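Local coordinates for polysaccharide biosynthesis protein CapD (PDB 6BWC) that acts in the pathway to CMP-pseudaminic acid, probably as an NADP-dependent short-chain dehydrogenase family enzyme that works on UDP-N-acetylglucosamine, at residues I193-L198 / I258-I263; S199-M204 / Y314-Q319; P232-N237 / N320-E325. The protein carries 2 engineered substitutions. All coordinates share one frame; numbering follows the deposited sequence.

Contact 1 of 3, residues I193-L198 / I258-I263; sequences ITVTDL and IKIEEI. With UD1 (uridine-diphosphate-N-acetylglucosamine), chain O.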
loop_
_atom_site.group_PDB
_atom_site.type_symbol
_atom_site.label_atom_id
_atom_site.label_comp_id
_atom_site.label_asym_id
_atom_site.label_seq_id
_atom_site.Cartn_x
_atom_site.Cartn_y
_atom_site.Cartn_z
ATOM N N ILE C 193 1.622 -11.241 -45.953
ATOM C CA ILE C 193 0.926 -10.590 -44.826
ATOM C C ILE C 193 0.113 -11.608 -44.018
ATOM O O ILE C 193 -0.211 -12.704 -44.496
ATOM C CB ILE C 193 0.040 -9.370 -45.237
ATOM C CG1 ILE C 193 -0.925 -9.714 -46.387
ATOM C CG2 ILE C 193 0.913 -8.173 -45.607
ATOM C CD1 ILE C 193 -2.082 -8.749 -46.507
ATOM N N THR C 194 -0.196 -11.214 -42.785
ATOM C CA THR C 194 -1.053 -11.966 -41.874
ATOM C C THR C 194 -2.424 -11.298 -41.786
ATOM O O THR C 194 -2.563 -10.194 -41.262
ATOM C CB THR C 194 -0.430 -12.032 -40.477
ATOM O OG1 THR C 194 0.647 -12.975 -40.487
ATOM C CG2 THR C 194 -1.440 -12.470 -39.438
ATOM N N VAL C 195 -3.442 -12.005 -42.255
ATOM C CA VAL C 195 -4.782 -11.462 -42.377
ATOM C C VAL C 195 -5.672 -12.128 -41.328
ATOM O O VAL C 195 -5.766 -13.346 -41.270
ATOM C CB VAL C 195 -5.252 -11.648 -43.833
ATOM C CG1 VAL C 195 -6.710 -12.073 -43.938
ATOM C CG2 VAL C 195 -4.963 -10.369 -44.625
ATOM N N THR C 196 -6.294 -11.324 -40.476
ATOM C CA THR C 196 -7.220 -11.834 -39.464
ATOM C C THR C 196 -8.489 -12.315 -40.181
ATOM O O THR C 196 -8.769 -13.511 -40.224
ATOM C CB THR C 196 -7.565 -10.761 -38.385
ATOM O OG1 THR C 196 -7.971 -9.525 -39.017
ATOM C CG2 THR C 196 -6.354 -10.501 -37.424
ATOM N N ASP C 197 -9.227 -11.395 -40.790
ATOM C CA ASP C 197 -10.518 -11.716 -41.376
ATOM C C ASP C 197 -10.901 -10.541 -42.274
ATOM O O ASP C 197 -11.231 -9.465 -41.781
ATOM C CB ASP C 197 -11.513 -11.931 -40.235
ATOM C CG ASP C 197 -12.915 -12.210 -40.703
ATOM O OD1 ASP C 197 -13.328 -11.712 -41.774
ATOM O OD2 ASP C 197 -13.625 -12.916 -39.949
ATOM N N LEU C 198 -10.851 -10.747 -43.588
ATOM C CA LEU C 198 -10.921 -9.635 -44.551
ATOM C C LEU C 198 -12.241 -8.881 -44.515
ATOM O O LEU C 198 -12.299 -7.682 -44.790
ATOM C CB LEU C 198 -10.634 -10.133 -45.974
ATOM C CG LEU C 198 -9.215 -10.672 -46.164
ATOM C CD1 LEU C 198 -9.055 -11.454 -47.462
ATOM C CD2 LEU C 198 -8.204 -9.535 -46.067
ATOM N N ILE C 258 2.854 -12.285 -53.573
ATOM C CA ILE C 258 3.297 -12.295 -52.182
ATOM C C ILE C 258 2.138 -12.940 -51.414
ATOM O O ILE C 258 0.968 -12.696 -51.759
ATOM C CB ILE C 258 3.477 -10.807 -51.727
ATOM C CG1 ILE C 258 4.930 -10.334 -51.915
ATOM C CG2 ILE C 258 2.972 -10.516 -50.305
ATOM C CD1 ILE C 258 5.044 -9.191 -52.890
ATOM N N LYS C 259 2.435 -13.738 -50.389
ATOM C CA LYS C 259 1.395 -14.582 -49.760
ATOM C C LYS C 259 0.453 -13.865 -48.798
ATOM O O LYS C 259 0.808 -12.864 -48.181
ATOM C CB LYS C 259 2.006 -15.810 -49.072
ATOM C CG LYS C 259 2.318 -16.922 -50.059
ATOM C CD LYS C 259 3.537 -17.755 -49.674
ATOM C CE LYS C 259 4.453 -17.967 -50.880
ATOM N NZ LYS C 259 5.472 -19.027 -50.636
ATOM N N ILE C 260 -0.755 -14.414 -48.690
ATOM C CA ILE C 260 -1.798 -13.893 -47.823
ATOM C C ILE C 260 -2.273 -15.031 -46.909
ATOM O O ILE C 260 -3.061 -15.867 -47.341
ATOM C CB ILE C 260 -2.963 -13.319 -48.677
ATOM C CG1 ILE C 260 -2.458 -12.154 -49.555
ATOM C CG2 ILE C 260 -4.140 -12.893 -47.791
ATOM C CD1 ILE C 260 -3.420 -11.694 -50.632
ATOM N N GLU C 261 -1.793 -15.084 -45.660
ATOM C CA GLU C 261 -2.183 -16.182 -44.734
ATOM C C GLU C 261 -3.318 -15.802 -43.751
ATOM O O GLU C 261 -3.234 -14.799 -43.040
ATOM C CB GLU C 261 -0.955 -16.756 -44.003
ATOM C CG GLU C 261 -0.762 -16.395 -42.535
ATOM C CD GLU C 261 0.373 -17.185 -41.947
ATOM O OE1 GLU C 261 1.513 -16.709 -42.016
ATOM O OE2 GLU C 261 0.145 -18.312 -41.472
ATOM N N GLU C 262 -4.375 -16.613 -43.723
ATOM C CA GLU C 262 -5.522 -16.362 -42.860
ATOM C C GLU C 262 -5.113 -16.818 -41.464
ATOM O O GLU C 262 -4.830 -17.997 -41.238
ATOM C CB GLU C 262 -6.785 -17.120 -43.330
ATOM C CG GLU C 262 -8.117 -16.375 -43.183
ATOM C CD GLU C 262 -8.703 -15.972 -44.525
ATOM O OE1 GLU C 262 -9.847 -16.383 -44.819
ATOM O OE2 GLU C 262 -8.008 -15.274 -45.301
ATOM N N ILE C 263 -5.051 -15.861 -40.545
ATOM C CA ILE C 263 -4.778 -16.109 -39.131
ATOM C C ILE C 263 -6.095 -16.345 -38.385
ATOM O O ILE C 263 -6.098 -17.051 -37.393
ATOM C CB ILE C 263 -3.948 -14.925 -38.509
ATOM C CG1 ILE C 263 -2.543 -15.385 -38.125
ATOM C CG2 ILE C 263 -4.654 -14.259 -37.317
ATOM C CD1 ILE C 263 -1.913 -14.614 -36.982
HETATM C "C1'" UD1 O . -6.936 0.160 -32.975
HETATM C "C2'" UD1 O . -6.387 0.582 -31.623
HETATM C "C3'" UD1 O . -7.437 0.448 -30.522
HETATM C "C4'" UD1 O . -8.763 1.094 -30.915
HETATM C "C5'" UD1 O . -9.153 0.821 -32.381
HETATM C "C6'" UD1 O . -10.280 1.771 -32.807
HETATM C "C7'" UD1 O . -3.984 0.053 -31.717
HETATM C "C8'" UD1 O . -2.946 -1.023 -31.473
HETATM N "N2'" UD1 O . -5.220 -0.208 -31.278
HETATM O "O1'" UD1 O . -7.403 -1.178 -32.908
HETATM O "O3'" UD1 O . -6.916 1.034 -29.313
HETATM O "O4'" UD1 O . -9.807 0.644 -30.071
HETATM O "O5'" UD1 O . -8.037 0.964 -33.285
HETATM O "O6'" UD1 O . -11.222 1.123 -33.666
HETATM O "O7'" UD1 O . -3.683 1.070 -32.340
HETATM N N1 UD1 O . -5.161 -7.176 -38.527
HETATM C C2 UD1 O . -4.663 -8.144 -39.450
HETATM N N3 UD1 O . -3.473 -8.726 -39.226
HETATM C C4 UD1 O . -2.729 -8.421 -38.144
HETATM C C5 UD1 O . -3.164 -7.484 -37.241
HETATM C C6 UD1 O . -4.381 -6.857 -37.458
HETATM O O2 UD1 O . -5.312 -8.481 -40.457
HETATM O O4 UD1 O . -1.627 -8.957 -37.947
HETATM C C1B UD1 O . -6.476 -6.530 -38.724
HETATM C C2B UD1 O . -7.380 -6.488 -37.490
HETATM O "O2'" UD1 O . -8.177 -7.658 -37.363
HETATM C C3B UD1 O . -8.190 -5.219 -37.669
HETATM C C4B UD1 O . -7.237 -4.337 -38.447
HETATM O O4B UD1 O . -6.252 -5.180 -39.044
HETATM O O3B UD1 O . -9.382 -5.369 -38.448
HETATM C C5B UD1 O . -6.544 -3.292 -37.587
HETATM O O5B UD1 O . -5.706 -3.839 -36.557
HETATM P PA UD1 O . -4.891 -2.750 -35.704
HETATM O O1A UD1 O . -3.803 -3.364 -34.856
HETATM O O2A UD1 O . -4.493 -1.552 -36.572
HETATM O O3A UD1 O . -5.984 -1.961 -34.816
HETATM P PB UD1 O . -7.375 -2.334 -34.074
HETATM O O1B UD1 O . -7.219 -3.635 -33.314
HETATM O O2B UD1 O . -8.621 -2.187 -34.939
#
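I193, T194 and V195 pair in parallel with I260, E261 and E262 to form a small two-stranded sheet whose far edge holds the uracil of the bound UDP-N-acetylglucosamine. The two short strand axes, 4.9 Å apart at their closest, are inclined at 31°. I193 and V195 turn their backbone polar atoms to the partner strand: I193 N reaches K259 O, E261 N reaches I193 O, V195 N donates to E261 O at 2.9 Å (nearly straight, 172° at the hydrogen), and I263 N closes the row on V195 O. T194, between them, faces the other way. Its N is bonded to Q186 OE1, and its O accepts from the uracil N3 at 2.7 Å, while T196 N gives its hydrogen to uracil O2 at 3.0 Å, so backbone groups of the strand and the loop just after it hold the base. On the face with I193, V195 and I260, the methyls V195 CG2 and I260 CG2 touch at 4.1 Å, and F183 of helix 179-190 packs on both I193 and V195. On the other face, T194 CG2, anti to the backbone N, meets the CG1 and CD1 end of I263; R53 of the second subunit packs against both residues. T196 carries its hydroxyl between backbone N and carbonyl carbon (chi1 50°), which puts OG1 within hydrogen-bonding range of both ribose O2' and uracil O2.

Contact 2 of 3, residues S199-M204 / Y314-Q319; sequences SMSRFM and YRSDNQ. With UD1 (uridine-diphosphate-N-acetylglucosamine), chain O.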
loop_
_atom_site.group_PDB
_atom_site.type_symbol
_atom_site.label_atom_id
_atom_site.label_comp_id
_atom_site.label_asym_id
_atom_site.label_seq_id
_atom_site.Cartn_x
_atom_site.Cartn_y
_atom_site.Cartn_z
ATOM N N SER C 199 -13.290 -9.589 -44.126
ATOM C CA SER C 199 -14.625 -9.009 -43.951
ATOM C C SER C 199 -14.772 -7.914 -42.890
ATOM O O SER C 199 -15.813 -7.265 -42.837
ATOM C CB SER C 199 -15.629 -10.126 -43.631
ATOM O OG SER C 199 -16.324 -9.836 -42.439
ATOM N N MET C 200 -13.786 -7.757 -42.010
ATOM C CA MET C 200 -13.837 -6.735 -40.958
ATOM C C MET C 200 -13.786 -5.327 -41.573
ATOM O O MET C 200 -13.089 -5.084 -42.573
ATOM C CB MET C 200 -12.667 -6.901 -39.970
ATOM C CG MET C 200 -12.678 -8.166 -39.130
ATOM S SD MET C 200 -11.001 -8.546 -38.586
ATOM C CE MET C 200 -11.280 -8.607 -36.827
ATOM N N SER C 201 -14.530 -4.414 -40.968
ATOM C CA SER C 201 -14.602 -3.038 -41.404
ATOM C C SER C 201 -14.184 -2.211 -40.197
ATOM O O SER C 201 -14.267 -2.711 -39.077
ATOM C CB SER C 201 -16.033 -2.714 -41.866
ATOM O OG SER C 201 -16.991 -2.820 -40.805
ATOM N N ARG C 202 -13.729 -0.974 -40.405
ATOM C CA ARG C 202 -13.233 -0.134 -39.307
ATOM C C ARG C 202 -13.391 1.354 -39.606
ATOM O O ARG C 202 -13.092 1.788 -40.727
ATOM C CB ARG C 202 -11.736 -0.414 -39.073
ATOM C CG ARG C 202 -11.344 -1.737 -38.394
ATOM C CD ARG C 202 -11.526 -1.683 -36.883
ATOM N NE ARG C 202 -11.060 -2.909 -36.223
ATOM C CZ ARG C 202 -11.781 -4.018 -36.038
ATOM N NH1 ARG C 202 -13.037 -4.110 -36.462
ATOM N NH2 ARG C 202 -11.235 -5.059 -35.428
ATOM N N PHE C 203 -13.827 2.140 -38.617
ATOM C CA PHE C 203 -13.712 3.615 -38.696
ATOM C C PHE C 203 -12.244 3.999 -38.555
ATOM O O PHE C 203 -11.604 3.561 -37.609
ATOM C CB PHE C 203 -14.489 4.301 -37.575
ATOM C CG PHE C 203 -15.965 4.397 -37.814
ATOM C CD1 PHE C 203 -16.857 3.567 -37.145
ATOM C CD2 PHE C 203 -16.474 5.344 -38.694
ATOM C CE1 PHE C 203 -18.223 3.673 -37.362
ATOM C CE2 PHE C 203 -17.839 5.453 -38.912
ATOM C CZ PHE C 203 -18.711 4.623 -38.242
ATOM N N MET C 204 -11.716 4.805 -39.469
ATOM C CA MET C 204 -10.303 5.207 -39.442
ATOM C C MET C 204 -10.113 6.728 -39.645
ATOM O O MET C 204 -10.757 7.333 -40.515
ATOM C CB MET C 204 -9.477 4.415 -40.483
ATOM C CG MET C 204 -9.658 2.892 -40.403
ATOM S SD MET C 204 -8.444 1.754 -41.132
ATOM C CE MET C 204 -6.905 2.315 -40.465
ATOM N N TYR C 314 -24.921 3.801 -35.563
ATOM C CA TYR C 314 -23.706 4.301 -36.240
ATOM C C TYR C 314 -22.571 3.275 -36.185
ATOM O O TYR C 314 -21.664 3.392 -35.357
ATOM C CB TYR C 314 -23.234 5.639 -35.611
ATOM C CG TYR C 314 -24.167 6.806 -35.871
ATOM C CD1 TYR C 314 -23.874 7.766 -36.834
ATOM C CD2 TYR C 314 -25.355 6.945 -35.159
ATOM C CE1 TYR C 314 -24.734 8.833 -37.071
ATOM C CE2 TYR C 314 -26.226 8.002 -35.389
ATOM C CZ TYR C 314 -25.912 8.943 -36.343
ATOM O OH TYR C 314 -26.778 9.991 -36.566
ATOM N N ARG C 315 -22.628 2.285 -37.075
ATOM C CA ARG C 315 -21.584 1.257 -37.180
ATOM C C ARG C 315 -20.780 1.353 -38.448
ATOM O O ARG C 315 -21.250 1.921 -39.437
ATOM C CB ARG C 315 -22.167 -0.136 -37.231
ATOM C CG ARG C 315 -23.389 -0.408 -36.405
ATOM C CD ARG C 315 -23.749 -1.872 -36.587
ATOM N NE ARG C 315 -24.622 -2.280 -35.509
ATOM C CZ ARG C 315 -24.727 -3.509 -35.038
ATOM N NH1 ARG C 315 -24.017 -4.505 -35.568
ATOM N NH2 ARG C 315 -25.564 -3.734 -34.027
ATOM N N SER C 316 -19.615 0.697 -38.423
ATOM C CA SER C 316 -18.718 0.569 -39.583
ATOM C C SER C 316 -19.175 -0.442 -40.667
ATOM O O SER C 316 -18.788 -0.291 -41.838
ATOM C CB SER C 316 -17.257 0.272 -39.139
ATOM O OG SER C 316 -16.982 -1.089 -38.854
ATOM N N ASP C 317 -19.965 -1.457 -40.286
ATOM C CA ASP C 317 -20.658 -2.309 -41.275
ATOM C C ASP C 317 -21.982 -1.703 -41.811
ATOM O O ASP C 317 -22.557 -2.251 -42.768
ATOM C CB ASP C 317 -20.867 -3.760 -40.771
ATOM C CG ASP C 317 -21.777 -3.873 -39.520
ATOM O OD1 ASP C 317 -21.980 -5.019 -39.063
ATOM O OD2 ASP C 317 -22.268 -2.870 -38.965
ATOM N N ASN C 318 -22.431 -0.584 -41.219
ATOM C CA ASN C 318 -23.721 0.061 -41.507
ATOM C C ASN C 318 -23.563 1.418 -42.182
ATOM O O ASN C 318 -24.452 2.277 -42.100
ATOM C CB ASN C 318 -24.490 0.241 -40.194
ATOM C CG ASN C 318 -25.919 0.722 -40.399
ATOM O OD1 ASN C 318 -26.690 0.110 -41.137
ATOM N ND2 ASN C 318 -26.281 1.822 -39.749
ATOM N N GLN C 319 -22.419 1.596 -42.845
ATOM C CA GLN C 319 -22.076 2.823 -43.589
ATOM C C GLN C 319 -21.058 2.463 -44.679
ATOM O O GLN C 319 -20.123 1.676 -44.446
ATOM C CB GLN C 319 -21.515 3.891 -42.637
ATOM C CG GLN C 319 -20.679 5.014 -43.254
ATOM C CD GLN C 319 -19.815 5.737 -42.220
ATOM O OE1 GLN C 319 -18.657 6.117 -42.490
ATOM N NE2 GLN C 319 -20.371 5.937 -41.024
HETATM C "C1'" UD1 O . -6.936 0.160 -32.975
HETATM C "C2'" UD1 O . -6.387 0.582 -31.623
HETATM C "C3'" UD1 O . -7.437 0.448 -30.522
HETATM C "C4'" UD1 O . -8.763 1.094 -30.915
HETATM C "C5'" UD1 O . -9.153 0.821 -32.381
HETATM C "C6'" UD1 O . -10.280 1.771 -32.807
HETATM C "C7'" UD1 O . -3.984 0.053 -31.717
HETATM C "C8'" UD1 O . -2.946 -1.023 -31.473
HETATM N "N2'" UD1 O . -5.220 -0.208 -31.278
HETATM O "O1'" UD1 O . -7.403 -1.178 -32.908
HETATM O "O3'" UD1 O . -6.916 1.034 -29.313
HETATM O "O4'" UD1 O . -9.807 0.644 -30.071
HETATM O "O5'" UD1 O . -8.037 0.964 -33.285
HETATM O "O6'" UD1 O . -11.222 1.123 -33.666
HETATM O "O7'" UD1 O . -3.683 1.070 -32.340
HETATM N N1 UD1 O . -5.161 -7.176 -38.527
HETATM C C2 UD1 O . -4.663 -8.144 -39.450
HETATM N N3 UD1 O . -3.473 -8.726 -39.226
HETATM C C4 UD1 O . -2.729 -8.421 -38.144
HETATM C C5 UD1 O . -3.164 -7.484 -37.241
HETATM C C6 UD1 O . -4.381 -6.857 -37.458
HETATM O O2 UD1 O . -5.312 -8.481 -40.457
HETATM O O4 UD1 O . -1.627 -8.957 -37.947
HETATM C C1B UD1 O . -6.476 -6.530 -38.724
HETATM C C2B UD1 O . -7.380 -6.488 -37.490
HETATM O "O2'" UD1 O . -8.177 -7.658 -37.363
HETATM C C3B UD1 O . -8.190 -5.219 -37.669
HETATM C C4B UD1 O . -7.237 -4.337 -38.447
HETATM O O4B UD1 O . -6.252 -5.180 -39.044
HETATM O O3B UD1 O . -9.382 -5.369 -38.448
HETATM C C5B UD1 O . -6.544 -3.292 -37.587
HETATM O O5B UD1 O . -5.706 -3.839 -36.557
HETATM P PA UD1 O . -4.891 -2.750 -35.704
HETATM O O1A UD1 O . -3.803 -3.364 -34.856
HETATM O O2A UD1 O . -4.493 -1.552 -36.572
HETATM O O3A UD1 O . -5.984 -1.961 -34.816
HETATM P PB UD1 O . -7.375 -2.334 -34.074
HETATM O O1B UD1 O . -7.219 -3.635 -33.314
HETATM O O2B UD1 O . -8.621 -2.187 -34.939
#
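S201 and S316 make the tight spot of this contact: the two hydroxyls, S201 OG and S316 OG, share a hydrogen bond of 2.6 Å, and S316 OG is gripped a second time by E273 N. Beside it the ring of F203 lies obliquely against the loop backbone, with F203 CE1 3.5 Å from S316 N and 3.6 Å from R315 C, and F203 CD1 against S316 CB. The terminal amide of Q319 comes in at the ring edge, its plane turned 68° from that of the ring. S201 and F203 lie on strand 201-205, the middle strand of a three-stranded mixed sheet between strands 171-172 and 233-235. R202 leaves the strand on the side away from the loop, and its guanidinium reaches UD1. Its chain, bent at chi2 (-79°), lets NE donate to the pyrophosphate oxygen O2B of UD1 at 2.8 Å, in the guanidinium plane, while ribose O3B sits over one face. R202 NH1 reaches back to S201 O at 3.2 Å and also bonds K270 O. The outer side of the loop is much looser: of the D317 side chain, CB comes within 4.0 Å of S201 OG and the carboxylate leads off, and R315 turns away, toward Y272 and a long, weak ion pair with E274.

Contact 3 of 3, residues P232-N237 / N320-E325; sequences PVISLN and NAISKE. With UD1 (uridine-diphosphate-N-acetylglucosamine), chain O.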
loop_
_atom_site.group_PDB
_atom_site.type_symbol
_atom_site.label_atom_id
_atom_site.label_comp_id
_atom_site.label_asym_id
_atom_site.label_seq_id
_atom_site.Cartn_x
_atom_site.Cartn_y
_atom_site.Cartn_z
ATOM N N PRO C 232 -14.466 8.162 -41.927
ATOM C CA PRO C 232 -14.753 7.254 -43.011
ATOM C C PRO C 232 -14.498 5.793 -42.642
ATOM O O PRO C 232 -13.524 5.476 -41.944
ATOM C CB PRO C 232 -13.760 7.701 -44.076
ATOM C CG PRO C 232 -12.591 8.191 -43.282
ATOM C CD PRO C 232 -13.214 8.908 -42.142
ATOM N N VAL C 233 -15.365 4.917 -43.155
ATOM C CA VAL C 233 -15.246 3.460 -42.980
ATOM C C VAL C 233 -14.226 2.894 -43.938
ATOM O O VAL C 233 -14.108 3.349 -45.071
ATOM C CB VAL C 233 -16.604 2.763 -43.160
ATOM C CG1 VAL C 233 -16.477 1.284 -43.507
ATOM C CG2 VAL C 233 -17.406 2.934 -41.892
ATOM N N ILE C 234 -13.473 1.907 -43.459
ATOM C CA ILE C 234 -12.521 1.219 -44.296
ATOM C C ILE C 234 -12.718 -0.272 -44.194
ATOM O O ILE C 234 -12.882 -0.816 -43.101
ATOM C CB ILE C 234 -11.105 1.643 -43.968
ATOM C CG1 ILE C 234 -10.928 3.055 -44.545
ATOM C CG2 ILE C 234 -10.090 0.655 -44.536
ATOM C CD1 ILE C 234 -9.630 3.732 -44.185
ATOM N N SER C 235 -12.739 -0.902 -45.373
ATOM C CA SER C 235 -12.749 -2.342 -45.498
ATOM C C SER C 235 -11.317 -2.817 -45.354
ATOM O O SER C 235 -10.379 -2.165 -45.822
ATOM C CB SER C 235 -13.320 -2.776 -46.845
ATOM O OG SER C 235 -12.779 -4.032 -47.248
ATOM N N LEU C 236 -11.155 -3.953 -44.693
ATOM C CA LEU C 236 -9.840 -4.542 -44.517
ATOM C C LEU C 236 -9.451 -5.292 -45.773
ATOM O O LEU C 236 -8.266 -5.528 -46.001
ATOM C CB LEU C 236 -9.831 -5.486 -43.309
ATOM C CG LEU C 236 -8.501 -6.156 -42.958
ATOM C CD1 LEU C 236 -7.397 -5.118 -42.790
ATOM C CD2 LEU C 236 -8.665 -6.984 -41.703
ATOM N N ASN C 237 -10.453 -5.683 -46.572
ATOM C CA ASN C 237 -10.228 -6.340 -47.869
ATOM C C ASN C 237 -9.474 -5.363 -48.767
ATOM O O ASN C 237 -8.384 -5.659 -49.243
ATOM C CB ASN C 237 -11.573 -6.788 -48.517
ATOM C CG ASN C 237 -11.460 -8.116 -49.297
ATOM O OD1 ASN C 237 -10.414 -8.458 -49.885
ATOM N ND2 ASN C 237 -12.554 -8.873 -49.307
ATOM N N ASN C 320 -21.229 3.077 -45.845
ATOM C CA ASN C 320 -20.418 2.771 -47.018
ATOM C C ASN C 320 -18.945 3.087 -46.845
ATOM O O ASN C 320 -18.563 4.169 -46.400
ATOM C CB ASN C 320 -20.995 3.482 -48.244
ATOM C CG ASN C 320 -22.332 2.896 -48.652
ATOM O OD1 ASN C 320 -22.536 1.699 -48.521
ATOM N ND2 ASN C 320 -23.253 3.723 -49.101
ATOM N N ALA C 321 -18.117 2.109 -47.174
ATOM C CA ALA C 321 -16.696 2.323 -47.202
ATOM C C ALA C 321 -16.364 3.425 -48.191
ATOM O O ALA C 321 -17.190 3.831 -49.013
ATOM C CB ALA C 321 -15.952 1.041 -47.579
ATOM N N ILE C 322 -15.143 3.923 -48.072
ATOM C CA ILE C 322 -14.494 4.611 -49.172
ATOM C C ILE C 322 -14.167 3.539 -50.205
ATOM O O ILE C 322 -14.128 2.355 -49.877
ATOM C CB ILE C 322 -13.225 5.369 -48.717
ATOM C CG1 ILE C 322 -12.136 4.411 -48.201
ATOM C CG2 ILE C 322 -13.588 6.400 -47.644
ATOM C CD1 ILE C 322 -10.850 5.105 -47.798
ATOM N N SER C 323 -13.949 3.947 -51.449
ATOM C CA SER C 323 -13.472 3.025 -52.482
ATOM C C SER C 323 -12.013 2.661 -52.206
ATOM O O SER C 323 -11.317 3.401 -51.502
ATOM C CB SER C 323 -13.586 3.679 -53.864
ATOM O OG SER C 323 -12.949 4.951 -53.897
ATOM N N LYS C 324 -11.565 1.526 -52.747
ATOM C CA LYS C 324 -10.120 1.190 -52.847
ATOM C C LYS C 324 -9.226 2.355 -53.197
ATOM O O LYS C 324 -8.182 2.546 -52.591
ATOM C CB LYS C 324 -9.863 0.169 -53.954
ATOM C CG LYS C 324 -9.731 -1.267 -53.502
ATOM C CD LYS C 324 -8.956 -2.072 -54.524
ATOM C CE LYS C 324 -7.465 -1.863 -54.337
ATOM N NZ LYS C 324 -6.705 -2.548 -55.407
ATOM N N GLU C 325 -9.630 3.096 -54.221
ATOM C CA GLU C 325 -8.787 4.118 -54.807
ATOM C C GLU C 325 -8.661 5.326 -53.878
ATOM O O GLU C 325 -7.564 5.892 -53.750
ATOM C CB GLU C 325 -9.304 4.514 -56.203
ATOM C CG GLU C 325 -8.242 5.113 -57.128
ATOM C CD GLU C 325 -7.117 4.133 -57.497
ATOM O OE1 GLU C 325 -7.370 2.900 -57.548
ATOM O OE2 GLU C 325 -5.971 4.603 -57.729
HETATM C "C1'" UD1 O . -6.936 0.160 -32.975
HETATM C "C2'" UD1 O . -6.387 0.582 -31.623
HETATM C "C3'" UD1 O . -7.437 0.448 -30.522
HETATM C "C4'" UD1 O . -8.763 1.094 -30.915
HETATM C "C5'" UD1 O . -9.153 0.821 -32.381
HETATM C "C6'" UD1 O . -10.280 1.771 -32.807
HETATM C "C7'" UD1 O . -3.984 0.053 -31.717
HETATM C "C8'" UD1 O . -2.946 -1.023 -31.473
HETATM N "N2'" UD1 O . -5.220 -0.208 -31.278
HETATM O "O1'" UD1 O . -7.403 -1.178 -32.908
HETATM O "O3'" UD1 O . -6.916 1.034 -29.313
HETATM O "O4'" UD1 O . -9.807 0.644 -30.071
HETATM O "O5'" UD1 O . -8.037 0.964 -33.285
HETATM O "O6'" UD1 O . -11.222 1.123 -33.666
HETATM O "O7'" UD1 O . -3.683 1.070 -32.340
HETATM N N1 UD1 O . -5.161 -7.176 -38.527
HETATM C C2 UD1 O . -4.663 -8.144 -39.450
HETATM N N3 UD1 O . -3.473 -8.726 -39.226
HETATM C C4 UD1 O . -2.729 -8.421 -38.144
HETATM C C5 UD1 O . -3.164 -7.484 -37.241
HETATM C C6 UD1 O . -4.381 -6.857 -37.458
HETATM O O2 UD1 O . -5.312 -8.481 -40.457
HETATM O O4 UD1 O . -1.627 -8.957 -37.947
HETATM C C1B UD1 O . -6.476 -6.530 -38.724
HETATM C C2B UD1 O . -7.380 -6.488 -37.490
HETATM O "O2'" UD1 O . -8.177 -7.658 -37.363
HETATM C C3B UD1 O . -8.190 -5.219 -37.669
HETATM C C4B UD1 O . -7.237 -4.337 -38.447
HETATM O O4B UD1 O . -6.252 -5.180 -39.044
HETATM O O3B UD1 O . -9.382 -5.369 -38.448
HETATM C C5B UD1 O . -6.544 -3.292 -37.587
HETATM O O5B UD1 O . -5.706 -3.839 -36.557
HETATM P PA UD1 O . -4.891 -2.750 -35.704
HETATM O O1A UD1 O . -3.803 -3.364 -34.856
HETATM O O2A UD1 O . -4.493 -1.552 -36.572
HETATM O O3A UD1 O . -5.984 -1.961 -34.816
HETATM P PB UD1 O . -7.375 -2.334 -34.074
HETATM O O1B UD1 O . -7.219 -3.635 -33.314
HETATM O O2B UD1 O . -8.621 -2.187 -34.939
#
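I322 sits at the apolar centre, spreading its branches over the edge of strand 233-235. With CG1 set between its backbone N and carbonyl carbon (chi1 64°), the CD1 end runs to I234 CG1 at 3.8 Å while the other branch, I322 CG2, touches P232 CB at 3.8 Å. L327 of helix 324-333 packs on both I322 and I234. A step along, V233 CG1 packs on A321 CA at 3.8 Å and on its CB. The backbone joins in through I322 N, which donates to V233 O at 3.2 Å (164° at the hydrogen), and A321 CA adds a CH...O contact to the same oxygen. Strand 233-235 is an outer strand of the three-stranded sheet, antiparallel to strand 201-205, and this approach lays the chain leading into helix 324-333 along its margin. Just past the strand, L236 CD2 rests 3.7 Å from ribose O3B of UD1. Toward the polar edge, both segments run into helices with a serine at the N-cap: S235 OG accepts from D238 N and, weakly, from N237 N at 2.9 Å, and S323 OG caps helix 324-333. Between the two helices K324 NZ makes a salt bridge with E245 of helix 236-251.

Overall arrangement
From the N terminus the chain first builds most of the large nine-stranded sheet, then reaches 193-198, 199-204 and 232-237 in turn, and each finds its partner in the same order. Contact 1 closes a loop of 59 residues at 258-263, contact 2 one of 109 at 314-319, and contact 3 one of 82 at 320-325, so every pair crosses and none nests. Contacts 2 and 3 share the small mixed sheet, centres about 9 Å apart; contacts 1 and 3, centres about 18 Å apart, touch where T196, D197 and L198 pack on L236 and N237. Contacts 2 and 3 tie the approach to helix 324-333 to strands beside UD1; contact 1 joins strand 259-262 to the uracil-holding strand.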